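Long-range contacts in 3-dehydroquinate dehydratase (PDB 4PH6), which catalyses the cis-dehydration of 3-dehydroquinate to 3-dehydroshikimate through an imine (Schiff-base) intermediate, the third step of the chorismate pathway: residues 26-30 with 53-57; 82-86 with 100-104; 85-90 with 144-148; 113-119 with 138-144. One frame throughout, in Å; residues are numbered along the deposited sequence.

Interaction 1 (26-30 with 53-57)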
loop_
_atom_site.group_PDB
_atom_site.type_symbol
_atom_site.label_atom_id
_atom_site.label_comp_id
_atom_site.label_asym_id
_atom_site.label_seq_id
_atom_site.Cartn_x
_atom_site.Cartn_y
_atom_site.Cartn_z
ATOM N N VAL A 26 21.852 3.898 -14.241
ATOM C CA VAL A 26 21.473 4.757 -15.362
ATOM C C VAL A 26 22.555 5.764 -15.723
ATOM O O VAL A 26 22.299 6.707 -16.466
ATOM C CB VAL A 26 20.161 5.544 -15.088
ATOM C CG1 VAL A 26 18.987 4.598 -14.855
ATOM C CG2 VAL A 26 20.332 6.504 -13.916
ATOM N N ALA A 27 23.765 5.571 -15.200
ATOM C CA ALA A 27 24.861 6.495 -15.480
ATOM C C ALA A 27 25.312 6.368 -16.942
ATOM O O ALA A 27 25.374 5.273 -17.478
ATOM C CB ALA A 27 26.019 6.246 -14.532
ATOM N N PRO A 28 25.618 7.501 -17.592
ATOM C CA PRO A 28 25.928 7.516 -19.025
ATOM C C PRO A 28 27.381 7.186 -19.357
ATOM O O PRO A 28 27.644 6.741 -20.472
ATOM C CB PRO A 28 25.617 8.960 -19.423
ATOM C CG PRO A 28 25.971 9.740 -18.200
ATOM C CD PRO A 28 25.548 8.866 -17.032
ATOM N N THR A 29 28.315 7.418 -18.439
ATOM C CA THR A 29 29.711 7.105 -18.745
ATOM C C THR A 29 30.097 5.769 -18.173
ATOM O O THR A 29 29.551 5.344 -17.155
ATOM C CB THR A 29 30.695 8.139 -18.199
ATOM O OG1 THR A 29 30.662 8.099 -16.770
ATOM C CG2 THR A 29 30.337 9.534 -18.679
ATOM N N ALA A 30 31.064 5.133 -18.836
ATOM C CA ALA A 30 31.525 3.791 -18.507
ATOM C C ALA A 30 32.064 3.747 -17.098
ATOM O O ALA A 30 31.743 2.846 -16.316
ATOM C CB ALA A 30 32.599 3.339 -19.503
ATOM N N ASP A 53 20.094 2.210 -22.574
ATOM C CA ASP A 53 19.698 3.361 -23.374
ATOM C C ASP A 53 20.218 4.667 -22.763
ATOM O O ASP A 53 20.149 5.719 -23.399
ATOM C CB ASP A 53 18.171 3.390 -23.558
ATOM C CG ASP A 53 17.417 3.213 -22.262
ATOM O OD1 ASP A 53 16.753 4.175 -21.818
ATOM O OD2 ASP A 53 17.493 2.114 -21.680
ATOM N N TYR A 54 20.768 4.587 -21.548
ATOM C CA TYR A 54 21.487 5.715 -20.957
ATOM C C TYR A 54 22.962 5.750 -21.375
ATOM O O TYR A 54 23.585 6.813 -21.356
ATOM C CB TYR A 54 21.414 5.669 -19.427
ATOM C CG TYR A 54 20.160 6.252 -18.817
ATOM C CD1 TYR A 54 20.082 7.598 -18.475
ATOM C CD2 TYR A 54 19.059 5.445 -18.564
ATOM C CE1 TYR A 54 18.936 8.115 -17.897
ATOM C CE2 TYR A 54 17.925 5.951 -17.999
ATOM C CZ TYR A 54 17.863 7.282 -17.665
ATOM O OH TYR A 54 16.720 7.763 -17.101
ATOM N N TYR A 55 23.527 4.590 -21.727
ATOM C CA TYR A 55 24.968 4.511 -22.001
ATOM C C TYR A 55 25.375 5.292 -23.250
ATOM O O TYR A 55 24.884 5.019 -24.343
ATOM C CB TYR A 55 25.422 3.055 -22.133
ATOM C CG TYR A 55 26.917 2.927 -22.350
ATOM C CD1 TYR A 55 27.808 3.711 -21.629
ATOM C CD2 TYR A 55 27.439 2.027 -23.279
ATOM C CE1 TYR A 55 29.168 3.617 -21.823
ATOM C CE2 TYR A 55 28.810 1.912 -23.466
ATOM C CZ TYR A 55 29.664 2.715 -22.736
ATOM O OH TYR A 55 31.017 2.632 -22.926
ATOM N N GLU A 56 26.292 6.244 -23.089
ATOM C CA GLU A 56 26.678 7.118 -24.198
ATOM C C GLU A 56 27.245 6.378 -25.424
ATOM O O GLU A 56 27.143 6.884 -26.548
ATOM C CB GLU A 56 27.695 8.169 -23.725
ATOM C CG GLU A 56 29.046 7.628 -23.276
ATOM C CD GLU A 56 29.975 8.722 -22.736
ATOM O OE1 GLU A 56 29.629 9.917 -22.834
ATOM O OE2 GLU A 56 31.055 8.384 -22.200
ATOM N N ASN A 57 27.836 5.200 -25.222
ATOM C CA ASN A 57 28.454 4.468 -26.331
ATOM C C ASN A 57 27.646 3.275 -26.824
ATOM O O ASN A 57 28.206 2.362 -27.427
ATOM C CB ASN A 57 29.858 3.980 -25.944
ATOM C CG ASN A 57 30.831 5.115 -25.739
ATOM O OD1 ASN A 57 30.783 6.120 -26.451
ATOM N ND2 ASN A 57 31.724 4.963 -24.769
#

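Interaction 2 (82-86 with 100-104)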
loop_
_atom_site.group_PDB
_atom_site.type_symbol
_atom_site.label_atom_id
_atom_site.label_comp_id
_atom_site.label_asym_id
_atom_site.label_seq_id
_atom_site.Cartn_x
_atom_site.Cartn_y
_atom_site.Cartn_z
ATOM N N LEU A 82 19.975 -6.856 -18.235
ATOM C CA LEU A 82 20.301 -5.834 -19.226
ATOM C C LEU A 82 19.021 -5.385 -19.920
ATOM O O LEU A 82 18.190 -6.207 -20.323
ATOM C CB LEU A 82 21.318 -6.362 -20.243
ATOM C CG LEU A 82 22.734 -6.650 -19.712
ATOM C CD1 LEU A 82 23.701 -6.971 -20.845
ATOM C CD2 LEU A 82 23.264 -5.491 -18.901
ATOM N N THR A 83 18.869 -4.079 -20.064
ATOM C CA THR A 83 17.646 -3.494 -20.608
ATOM C C THR A 83 17.958 -2.346 -21.537
ATOM O O THR A 83 18.604 -1.393 -21.123
ATOM C CB THR A 83 16.732 -2.943 -19.478
ATOM O OG1 THR A 83 16.268 -4.014 -18.644
ATOM C CG2 THR A 83 15.558 -2.175 -20.045
ATOM N N PHE A 84 17.509 -2.418 -22.776
ATOM C CA PHE A 84 17.453 -1.212 -23.600
ATOM C C PHE A 84 16.010 -0.722 -23.661
ATOM O O PHE A 84 15.220 -1.233 -24.452
ATOM C CB PHE A 84 17.992 -1.456 -25.020
ATOM C CG PHE A 84 18.215 -0.183 -25.800
ATOM C CD1 PHE A 84 19.464 0.422 -25.824
ATOM C CD2 PHE A 84 17.175 0.420 -26.489
ATOM C CE1 PHE A 84 19.670 1.608 -26.519
ATOM C CE2 PHE A 84 17.377 1.614 -27.190
ATOM C CZ PHE A 84 18.622 2.204 -27.198
ATOM N N ARG A 85 15.632 0.226 -22.810
ATOM C CA ARG A 85 14.258 0.712 -22.878
ATOM C C ARG A 85 14.079 1.553 -24.138
ATOM O O ARG A 85 14.830 2.505 -24.366
ATOM C CB ARG A 85 13.884 1.516 -21.637
ATOM C CG ARG A 85 12.415 1.921 -21.565
ATOM C CD ARG A 85 11.498 0.718 -21.502
ATOM N NE ARG A 85 11.843 -0.147 -20.382
ATOM C CZ ARG A 85 11.969 -1.467 -20.469
ATOM N NH1 ARG A 85 11.755 -2.087 -21.619
ATOM N NH2 ARG A 85 12.279 -2.169 -19.393
ATOM N N THR A 86 13.108 1.199 -24.965
ATOM C CA THR A 86 12.901 1.958 -26.197
ATOM C C THR A 86 12.173 3.256 -25.883
ATOM O O THR A 86 11.418 3.341 -24.911
ATOM C CB THR A 86 12.101 1.178 -27.248
ATOM O OG1 THR A 86 10.744 1.048 -26.809
ATOM C CG2 THR A 86 12.710 -0.201 -27.459
ATOM N N TYR A 100 18.219 -2.103 -32.334
ATOM C CA TYR A 100 17.693 -2.684 -31.122
ATOM C C TYR A 100 17.996 -4.183 -31.100
ATOM O O TYR A 100 18.620 -4.686 -30.160
ATOM C CB TYR A 100 16.192 -2.420 -31.009
ATOM C CG TYR A 100 15.537 -3.050 -29.802
ATOM C CD1 TYR A 100 15.625 -2.455 -28.550
ATOM C CD2 TYR A 100 14.807 -4.229 -29.915
ATOM C CE1 TYR A 100 15.016 -3.031 -27.434
ATOM C CE2 TYR A 100 14.194 -4.805 -28.811
ATOM C CZ TYR A 100 14.299 -4.198 -27.574
ATOM O OH TYR A 100 13.691 -4.770 -26.473
ATOM N N PHE A 101 17.599 -4.892 -32.149
ATOM C CA PHE A 101 17.805 -6.338 -32.175
ATOM C C PHE A 101 19.264 -6.741 -32.413
ATOM O O PHE A 101 19.710 -7.770 -31.900
ATOM C CB PHE A 101 16.895 -6.977 -33.224
ATOM C CG PHE A 101 15.464 -7.030 -32.798
ATOM C CD1 PHE A 101 15.049 -7.958 -31.866
ATOM C CD2 PHE A 101 14.538 -6.134 -33.303
ATOM C CE1 PHE A 101 13.738 -8.012 -31.466
ATOM C CE2 PHE A 101 13.232 -6.185 -32.908
ATOM C CZ PHE A 101 12.826 -7.126 -31.989
ATOM N N ALA A 102 20.008 -5.939 -33.166
ATOM C CA ALA A 102 21.422 -6.241 -33.420
ATOM C C ALA A 102 22.263 -6.171 -32.132
ATOM O O ALA A 102 23.140 -7.018 -31.896
ATOM C CB ALA A 102 21.979 -5.294 -34.473
ATOM N N LEU A 103 21.980 -5.167 -31.302
ATOM C CA LEU A 103 22.658 -4.993 -30.012
ATOM C C LEU A 103 22.428 -6.183 -29.089
ATOM O O LEU A 103 23.368 -6.720 -28.500
ATOM C CB LEU A 103 22.180 -3.722 -29.315
ATOM C CG LEU A 103 22.760 -3.425 -27.922
ATOM C CD1 LEU A 103 24.263 -3.680 -27.830
ATOM C CD2 LEU A 103 22.449 -1.991 -27.515
ATOM N N TYR A 104 21.165 -6.570 -28.953
ATOM C CA TYR A 104 20.796 -7.690 -28.102
ATOM C C TYR A 104 21.417 -9.009 -28.585
ATOM O O TYR A 104 21.932 -9.784 -27.775
ATOM C CB TYR A 104 19.271 -7.817 -28.032
ATOM C CG TYR A 104 18.598 -6.923 -27.002
ATOM C CD1 TYR A 104 19.341 -6.165 -26.100
ATOM C CD2 TYR A 104 17.212 -6.869 -26.912
ATOM C CE1 TYR A 104 18.715 -5.370 -25.148
ATOM C CE2 TYR A 104 16.582 -6.082 -25.975
ATOM C CZ TYR A 104 17.331 -5.339 -25.090
ATOM O OH TYR A 104 16.682 -4.556 -24.154
HETATM O O HOH W 1 13.570 -3.843 -24.095
#

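Interaction 3 (85-90 with 144-148)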
loop_
_atom_site.group_PDB
_atom_site.type_symbol
_atom_site.label_atom_id
_atom_site.label_comp_id
_atom_site.label_asym_id
_atom_site.label_seq_id
_atom_site.Cartn_x
_atom_site.Cartn_y
_atom_site.Cartn_z
ATOM N N ARG A 85 15.632 0.226 -22.810
ATOM C CA ARG A 85 14.258 0.712 -22.878
ATOM C C ARG A 85 14.079 1.553 -24.138
ATOM O O ARG A 85 14.830 2.505 -24.366
ATOM C CB ARG A 85 13.884 1.516 -21.637
ATOM C CG ARG A 85 12.415 1.921 -21.565
ATOM C CD ARG A 85 11.498 0.718 -21.502
ATOM N NE ARG A 85 11.843 -0.147 -20.382
ATOM C CZ ARG A 85 11.969 -1.467 -20.469
ATOM N NH1 ARG A 85 11.755 -2.087 -21.619
ATOM N NH2 ARG A 85 12.279 -2.169 -19.393
ATOM N N THR A 86 13.108 1.199 -24.965
ATOM C CA THR A 86 12.901 1.958 -26.197
ATOM C C THR A 86 12.173 3.256 -25.883
ATOM O O THR A 86 11.418 3.341 -24.911
ATOM C CB THR A 86 12.101 1.178 -27.248
ATOM O OG1 THR A 86 10.744 1.048 -26.809
ATOM C CG2 THR A 86 12.710 -0.201 -27.459
ATOM N N GLN A 87 12.386 4.250 -26.734
ATOM C CA GLN A 87 11.868 5.596 -26.531
ATOM C C GLN A 87 10.348 5.639 -26.340
ATOM O O GLN A 87 9.855 6.411 -25.529
ATOM C CB GLN A 87 12.275 6.484 -27.710
ATOM C CG GLN A 87 12.186 7.979 -27.449
ATOM C CD GLN A 87 12.822 8.808 -28.564
ATOM O OE1 GLN A 87 12.814 8.409 -29.735
ATOM N NE2 GLN A 87 13.380 9.961 -28.202
ATOM N N LYS A 88 9.603 4.805 -27.062
ATOM C CA LYS A 88 8.142 4.869 -26.984
ATOM C C LYS A 88 7.600 4.310 -25.660
ATOM O O LYS A 88 6.409 4.446 -25.360
ATOM C CB LYS A 88 7.500 4.126 -28.161
ATOM C CG LYS A 88 6.094 4.619 -28.526
ATOM C CD LYS A 88 5.289 3.497 -29.209
ATOM C CE LYS A 88 4.960 3.770 -30.684
ATOM N NZ LYS A 88 3.525 4.109 -30.915
ATOM N N GLU A 89 8.470 3.684 -24.869
ATOM C CA GLU A 89 8.058 3.162 -23.566
ATOM C C GLU A 89 8.883 3.789 -22.438
ATOM O O GLU A 89 9.128 3.153 -21.411
ATOM C CB GLU A 89 8.165 1.629 -23.543
ATOM C CG GLU A 89 7.427 0.971 -24.718
ATOM C CD GLU A 89 7.117 -0.509 -24.512
ATOM O OE1 GLU A 89 7.378 -1.054 -23.415
ATOM O OE2 GLU A 89 6.591 -1.128 -25.459
ATOM N N GLY A 90 9.318 5.032 -22.646
ATOM C CA GLY A 90 10.035 5.783 -21.620
ATOM C C GLY A 90 11.554 5.859 -21.743
ATOM O O GLY A 90 12.217 6.487 -20.927
ATOM N N CYS A 144 8.192 -7.430 -21.448
ATOM C CA CYS A 144 7.765 -6.285 -20.680
ATOM C C CYS A 144 7.044 -5.244 -21.498
ATOM O O CYS A 144 7.231 -5.130 -22.716
ATOM C CB CYS A 144 8.970 -5.651 -20.014
ATOM S SG CYS A 144 10.168 -5.172 -21.231
ATOM N N ASN A 145 6.223 -4.472 -20.805
ATOM C CA ASN A 145 5.518 -3.376 -21.439
ATOM C C ASN A 145 5.441 -2.179 -20.502
ATOM O O ASN A 145 5.267 -2.330 -19.300
ATOM C CB ASN A 145 4.122 -3.824 -21.876
ATOM C CG ASN A 145 3.277 -2.678 -22.384
ATOM O OD1 ASN A 145 2.250 -2.362 -21.808
ATOM N ND2 ASN A 145 3.728 -2.029 -23.456
ATOM N N HIS A 146 5.598 -0.989 -21.059
ATOM C CA HIS A 146 5.529 0.232 -20.270
ATOM C C HIS A 146 4.654 1.253 -20.944
ATOM O O HIS A 146 4.858 1.577 -22.114
ATOM C CB HIS A 146 6.916 0.839 -20.069
ATOM C CG HIS A 146 7.875 -0.080 -19.390
ATOM N ND1 HIS A 146 8.523 -1.086 -20.061
ATOM C CD2 HIS A 146 8.271 -0.154 -18.102
ATOM C CE1 HIS A 146 9.286 -1.751 -19.202
ATOM N NE2 HIS A 146 9.159 -1.193 -18.016
ATOM N N ASP A 147 3.688 1.772 -20.197
ATOM C CA ASP A 147 2.910 2.913 -20.650
ATOM C C ASP A 147 3.130 4.055 -19.677
ATOM O O ASP A 147 2.637 4.003 -18.559
ATOM C CB ASP A 147 1.432 2.562 -20.735
ATOM C CG ASP A 147 0.639 3.574 -21.547
ATOM O OD1 ASP A 147 0.957 4.783 -21.488
ATOM O OD2 ASP A 147 -0.302 3.156 -22.240
ATOM N N PHE A 148 3.855 5.089 -20.099
ATOM C CA PHE A 148 4.215 6.169 -19.183
ATOM C C PHE A 148 3.260 7.351 -19.273
ATOM O O PHE A 148 3.499 8.392 -18.653
ATOM C CB PHE A 148 5.668 6.631 -19.412
ATOM C CG PHE A 148 5.913 7.318 -20.734
ATOM C CD1 PHE A 148 5.821 8.700 -20.848
ATOM C CD2 PHE A 148 6.281 6.585 -21.857
ATOM C CE1 PHE A 148 6.068 9.339 -22.068
ATOM C CE2 PHE A 148 6.526 7.217 -23.080
ATOM C CZ PHE A 148 6.418 8.594 -23.183
HETATM O O HOH W 2 4.671 4.543 -23.414
HETATM O O HOH W 3 6.106 -3.735 -25.021
#

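Interaction 4 (113-119 with 138-144)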
loop_
_atom_site.group_PDB
_atom_site.type_symbol
_atom_site.label_atom_id
_atom_site.label_comp_id
_atom_site.label_asym_id
_atom_site.label_seq_id
_atom_site.Cartn_x
_atom_site.Cartn_y
_atom_site.Cartn_z
ATOM N N LEU A 113 25.409 -11.372 -19.028
ATOM C CA LEU A 113 24.070 -11.025 -18.546
ATOM C C LEU A 113 23.321 -12.268 -18.091
ATOM O O LEU A 113 23.564 -13.351 -18.583
ATOM C CB LEU A 113 23.275 -10.295 -19.633
ATOM C CG LEU A 113 22.988 -11.020 -20.948
ATOM C CD1 LEU A 113 21.516 -11.002 -21.231
ATOM C CD2 LEU A 113 23.749 -10.437 -22.119
ATOM N N ASP A 114 22.395 -12.107 -17.158
ATOM C CA ASP A 114 21.657 -13.253 -16.633
ATOM C C ASP A 114 20.200 -13.210 -17.059
ATOM O O ASP A 114 19.566 -14.253 -17.219
ATOM C CB ASP A 114 21.769 -13.294 -15.111
ATOM C CG ASP A 114 23.206 -13.366 -14.653
ATOM O OD1 ASP A 114 23.921 -14.270 -15.115
ATOM O OD2 ASP A 114 23.651 -12.500 -13.883
ATOM N N LEU A 115 19.686 -11.996 -17.245
ATOM C CA LEU A 115 18.324 -11.774 -17.701
ATOM C C LEU A 115 18.319 -10.743 -18.814
ATOM O O LEU A 115 19.103 -9.798 -18.810
ATOM C CB LEU A 115 17.416 -11.312 -16.558
ATOM C CG LEU A 115 17.366 -12.179 -15.312
ATOM C CD1 LEU A 115 18.312 -11.630 -14.257
ATOM C CD2 LEU A 115 15.950 -12.256 -14.799
ATOM N N LEU A 116 17.436 -10.943 -19.780
ATOM C CA LEU A 116 17.333 -10.016 -20.897
ATOM C C LEU A 116 15.923 -9.452 -20.957
ATOM O O LEU A 116 14.938 -10.202 -20.968
ATOM C CB LEU A 116 17.702 -10.708 -22.227
ATOM C CG LEU A 116 17.680 -9.898 -23.533
ATOM C CD1 LEU A 116 18.465 -8.591 -23.407
ATOM C CD2 LEU A 116 18.190 -10.738 -24.721
ATOM N N ASP A 117 15.848 -8.126 -20.977
ATOM C CA ASP A 117 14.605 -7.400 -21.116
ATOM C C ASP A 117 14.233 -7.226 -22.602
ATOM O O ASP A 117 15.005 -6.675 -23.387
ATOM C CB ASP A 117 14.720 -6.027 -20.425
ATOM C CG ASP A 117 13.455 -5.185 -20.560
ATOM O OD1 ASP A 117 13.165 -4.741 -21.689
ATOM O OD2 ASP A 117 12.781 -4.920 -19.538
ATOM N N ILE A 118 13.040 -7.684 -22.972
ATOM C CA ILE A 118 12.539 -7.535 -24.331
ATOM C C ILE A 118 11.099 -7.018 -24.299
ATOM O O ILE A 118 10.232 -7.601 -23.663
ATOM C CB ILE A 118 12.584 -8.858 -25.108
ATOM C CG1 ILE A 118 14.020 -9.389 -25.171
ATOM C CG2 ILE A 118 11.991 -8.685 -26.528
ATOM C CD1 ILE A 118 14.144 -10.740 -25.830
ATOM N N GLU A 119 10.854 -5.908 -24.974
ATOM C CA GLU A 119 9.521 -5.332 -24.979
ATOM C C GLU A 119 8.542 -6.186 -25.787
ATOM O O GLU A 119 8.811 -6.551 -26.930
ATOM C CB GLU A 119 9.579 -3.903 -25.497
ATOM C CG GLU A 119 10.397 -3.026 -24.573
ATOM C CD GLU A 119 10.568 -1.608 -25.059
ATOM O OE1 GLU A 119 10.081 -1.267 -26.159
ATOM O OE2 GLU A 119 11.214 -0.830 -24.327
ATOM N N GLY A 138 21.385 -19.651 -21.861
ATOM C CA GLY A 138 21.085 -19.704 -20.433
ATOM C C GLY A 138 20.606 -18.379 -19.852
ATOM O O GLY A 138 20.586 -18.181 -18.641
ATOM N N ILE A 139 20.212 -17.460 -20.723
ATOM C CA ILE A 139 19.687 -16.185 -20.272
ATOM C C ILE A 139 18.177 -16.249 -20.019
ATOM O O ILE A 139 17.427 -16.708 -20.887
ATOM C CB ILE A 139 19.969 -15.088 -21.298
ATOM C CG1 ILE A 139 21.469 -15.053 -21.622
ATOM C CG2 ILE A 139 19.473 -13.765 -20.779
ATOM C CD1 ILE A 139 21.807 -14.283 -22.877
ATOM N N LYS A 140 17.734 -15.797 -18.844
ATOM C CA LYS A 140 16.303 -15.686 -18.541
ATOM C C LYS A 140 15.684 -14.501 -19.263
ATOM O O LYS A 140 16.268 -13.418 -19.325
ATOM C CB LYS A 140 16.052 -15.529 -17.030
ATOM C CG LYS A 140 16.657 -16.607 -16.149
ATOM C CD LYS A 140 16.100 -17.979 -16.483
ATOM C CE LYS A 140 16.771 -19.044 -15.611
ATOM N NZ LYS A 140 16.453 -20.420 -16.094
ATOM N N ILE A 141 14.482 -14.695 -19.786
ATOM C CA ILE A 141 13.828 -13.647 -20.553
ATOM C C ILE A 141 12.781 -12.868 -19.758
ATOM O O ILE A 141 11.877 -13.449 -19.152
ATOM C CB ILE A 141 13.167 -14.224 -21.798
ATOM C CG1 ILE A 141 14.237 -14.851 -22.687
ATOM C CG2 ILE A 141 12.421 -13.124 -22.542
ATOM C CD1 ILE A 141 15.328 -13.877 -23.101
ATOM N N VAL A 142 12.906 -11.545 -19.769
ATOM C CA VAL A 142 11.862 -10.695 -19.202
ATOM C C VAL A 142 11.167 -9.954 -20.331
ATOM O O VAL A 142 11.723 -9.003 -20.871
ATOM C CB VAL A 142 12.406 -9.663 -18.178
ATOM C CG1 VAL A 142 11.259 -8.832 -17.614
ATOM C CG2 VAL A 142 13.163 -10.353 -17.053
ATOM N N LEU A 143 9.968 -10.407 -20.701
ATOM C CA LEU A 143 9.132 -9.651 -21.634
ATOM C C LEU A 143 8.451 -8.569 -20.825
ATOM O O LEU A 143 8.175 -8.754 -19.645
ATOM C CB LEU A 143 8.099 -10.533 -22.349
ATOM C CG LEU A 143 8.660 -11.538 -23.364
ATOM C CD1 LEU A 143 7.585 -12.005 -24.344
ATOM C CD2 LEU A 143 9.881 -10.998 -24.109
ATOM N N CYS A 144 8.192 -7.430 -21.448
ATOM C CA CYS A 144 7.765 -6.285 -20.680
ATOM C C CYS A 144 7.044 -5.244 -21.498
ATOM O O CYS A 144 7.231 -5.130 -22.716
ATOM C CB CYS A 144 8.970 -5.651 -20.014
ATOM S SG CYS A 144 10.168 -5.172 -21.231
HETATM O O HOH W 4 20.412 -16.440 -16.150
#

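Interaction 1 (26-30 with 53-57)
With CG of Tyr-54 anti to its carbonyl carbon (chi1 -83°) and the ring turned crosswise at chi2, the phenol lies flat beneath Val-26; Tyr-55, whose CG is anti to the backbone N (chi1 -177°), sends its ring along the 28-30 backbone instead. CB of Val-26 stands over the centre of the Tyr-54 ring, 3.6 Å from the centroid and nearly along the normal, a CH-pi contact, and CG1 of Val-26 adds an apolar touch on CE2. The two side chains run side by side in the same direction. One backbone hydrogen bond joins the segments: Glu-56 N donates to Pro-28 O over 3.0 Å, almost straight at 175°, and takes a lone pair in the carbonyl plane. The same oxygen lies at the edge of the Tyr-55 ring, 3.2 Å from Tyr-55 CD1. Tyr-55 OH comes within 3.8 Å of Ala-30 CB; the hydroxyl accepts from Asn-57 ND2 in its own loop and is hydrogen-bonded to Asp-63 of helix 61-73, two partners that should limit its movement. The contact joins the loops after strands 20-25 and 47-51 of the (beta/alpha)8 barrel. Its chemistry is mixed: aliphatic carbon covers one phenol face, while a single peptide oxygen receives one N-H and faces the ring edge of Tyr-55, where partly positive ring hydrogens probably suit it.

Interaction 2 (82-86 with 100-104)
Phe-84 and Tyr-100 lie alongside each other, their side chains running antiparallel, where strand 80-83 runs out and helix 97-110 covers it, the first two elements of a beta-alpha-beta unit of the (beta/alpha)8 barrel. Their rings meet obliquely, Phe-84 CD2 lying 3.9 Å from Tyr-100 CD1. Phe-84 CG is anti to its backbone N (chi1 -168°), which turns the ring away from the barrel interior and toward the helix. There Leu-103 comes in roughly perpendicular to it, CD2 approaching Phe-84 CD1, and Phe-95 stacks on the same phenyl ring. Thr-86 meets Tyr-100 broadside; its CG2 touches CE1 and CD1 of the phenol, while its OG1 is hydrogen-bonded to Glu-119.

Tyr-104 approaches differently, pointing its hydroxyl at the strand end. Phe-84 N donates to Tyr-104 OH at 2.7 Å with an N-H...O angle of 165°, and the amide nitrogen lies near the plane of the phenol ring, at its edge. A buried strand-end amide thereby finds its acceptor on a helix side chain. The carbonyl of Phe-84 sits at the edge of the Tyr-100 ring, in its plane, 3.5 Å from Tyr-100 CE1. On the opposite side of the chain from Phe-84, Arg-85, predicted to bind 3-dehydroquinate, forms salt bridges with Asp-117 and Glu-119. One water draws the polar ends together: it donates to Phe-84 O, is also hydrogen-bonded to Tyr-104 OH, and lies 2.6 Å from Tyr-100 OH.

Interaction 3 (85-90 with 144-148)
Flat groups meet first: NE of Arg-85 lies over one face of the His-146 imidazole, offset toward its rim, with the guanidinium and ring planes 33° apart. The two groups are modelled so close together that their exact separation is doubtful. CD of Arg-85 makes a CH-pi contact 4.2 Å from the centroid of the His-146 ring. The arginine reaches there because its chain bends at chi2 and chi3, folding back across the histidine. NH1 of Arg-85 also comes within 3.5 Å of Cys-144 SG.

The direct hydrogen bond across the contact belongs to Glu-89. Its OE1 accepts from His-146 N at 3.0 Å, a bent bond with an angle of 140° at the hydrogen, and is met from above the carboxylate plane. The same oxygen lies at the edge of the His-146 ring, in its plane. Glu-89 OE2 lies close to Glu-119 OE1, a pair of like charges.

These residues crown the C-terminal ends of the barrel strands, where the active site of a (beta/alpha)8 enzyme lies. His-146 is the predicted proton donor/acceptor; its NE2 is hydrogen-bonded to Lys-173, the predicted Schiff-base residue.

Two waters extend the polar network. One donates to Glu-89 OE2, at 2.7 Å, and to Cys-144 O, with a weak bond from Asn-145 ND2. The other donates to Lys-88 O, at 2.6 Å, and to His-146 O.

Phe-148 packs against the backbone of the 88-90 turn: its CD2 lies 3.5 Å from Gly-90 N, and Lys-88 O sits at the ring edge, near its plane.

Interaction 4 (113-119 with 138-144)
Strands 115-119 and 140-144 run parallel at 27° to each other, pairing from Leu-115 with Lys-140 to Glu-119 with Cys-144 through hydrogen bonds that zigzag between them, Leu-116 N donating to Lys-140 O at 2.8 Å and Val-142 N to Leu-116 O at 2.7 Å, before the ladder ends in a weak bond from Cys-144 N to Ile-118 O. On the face carrying Leu-116 and Ile-118, CD2 of Leu-143 packs 3.6 Å from Ile-118 CB. The other face bears Leu-115, whose CD2 meets Val-142 CG2, and Asp-117, whose CG is anti to the backbone N (chi1 179°) and whose OD1 lies 3.1 Å from Cys-144 SG; the charge partner of that carboxylate is Arg-85, a predicted 3-dehydroquinate ligand. Before the strands begin, Ile-139 CG2 presses on Leu-113 CD1 at 3.5 Å, tighter than usual contact, and also touches Leu-116 CB. A water there spans Asp-114 O and Gly-138 O. Helix 124-136, which links the two strands, covers Ile-118 and Ile-141; helix 97-110 packs on Leu-116 and Ile-139. Strand 80-83 borders 115-119, and 171-176 borders 140-147, placing this pair inside the parallel barrel sheet.

How the interactions relate
The four contacts follow neighbouring strands of the barrel and meet around Arg-85. Interaction 1 reaches this residue through Asp-53, whose OD2 lies 2.9 Å from Arg-85 N, a probable hydrogen bond; its centre is about 13 Å from that of interaction 2. Interactions 2 and 3 share Arg-85 and Thr-86: the loop that packs on helix 97-110 carries the arginine toward His-146. Interaction 4 supplies a counter-charge, Asp-117 OD2 at 2.8 Å from Arg-85 NH2; Glu-119 OE1 probably also hydrogen-bonds Thr-86 OG1. Interactions 3 and 4 share Cys-144 on strand 140-147, which leads on to His-146, predicted proton donor/acceptor, hydrogen-bonded to Lys-173, the predicted Schiff-base lysine on adjacent strand 171-176. Interaction 1 lies about 19 Å from interaction 4 between centres.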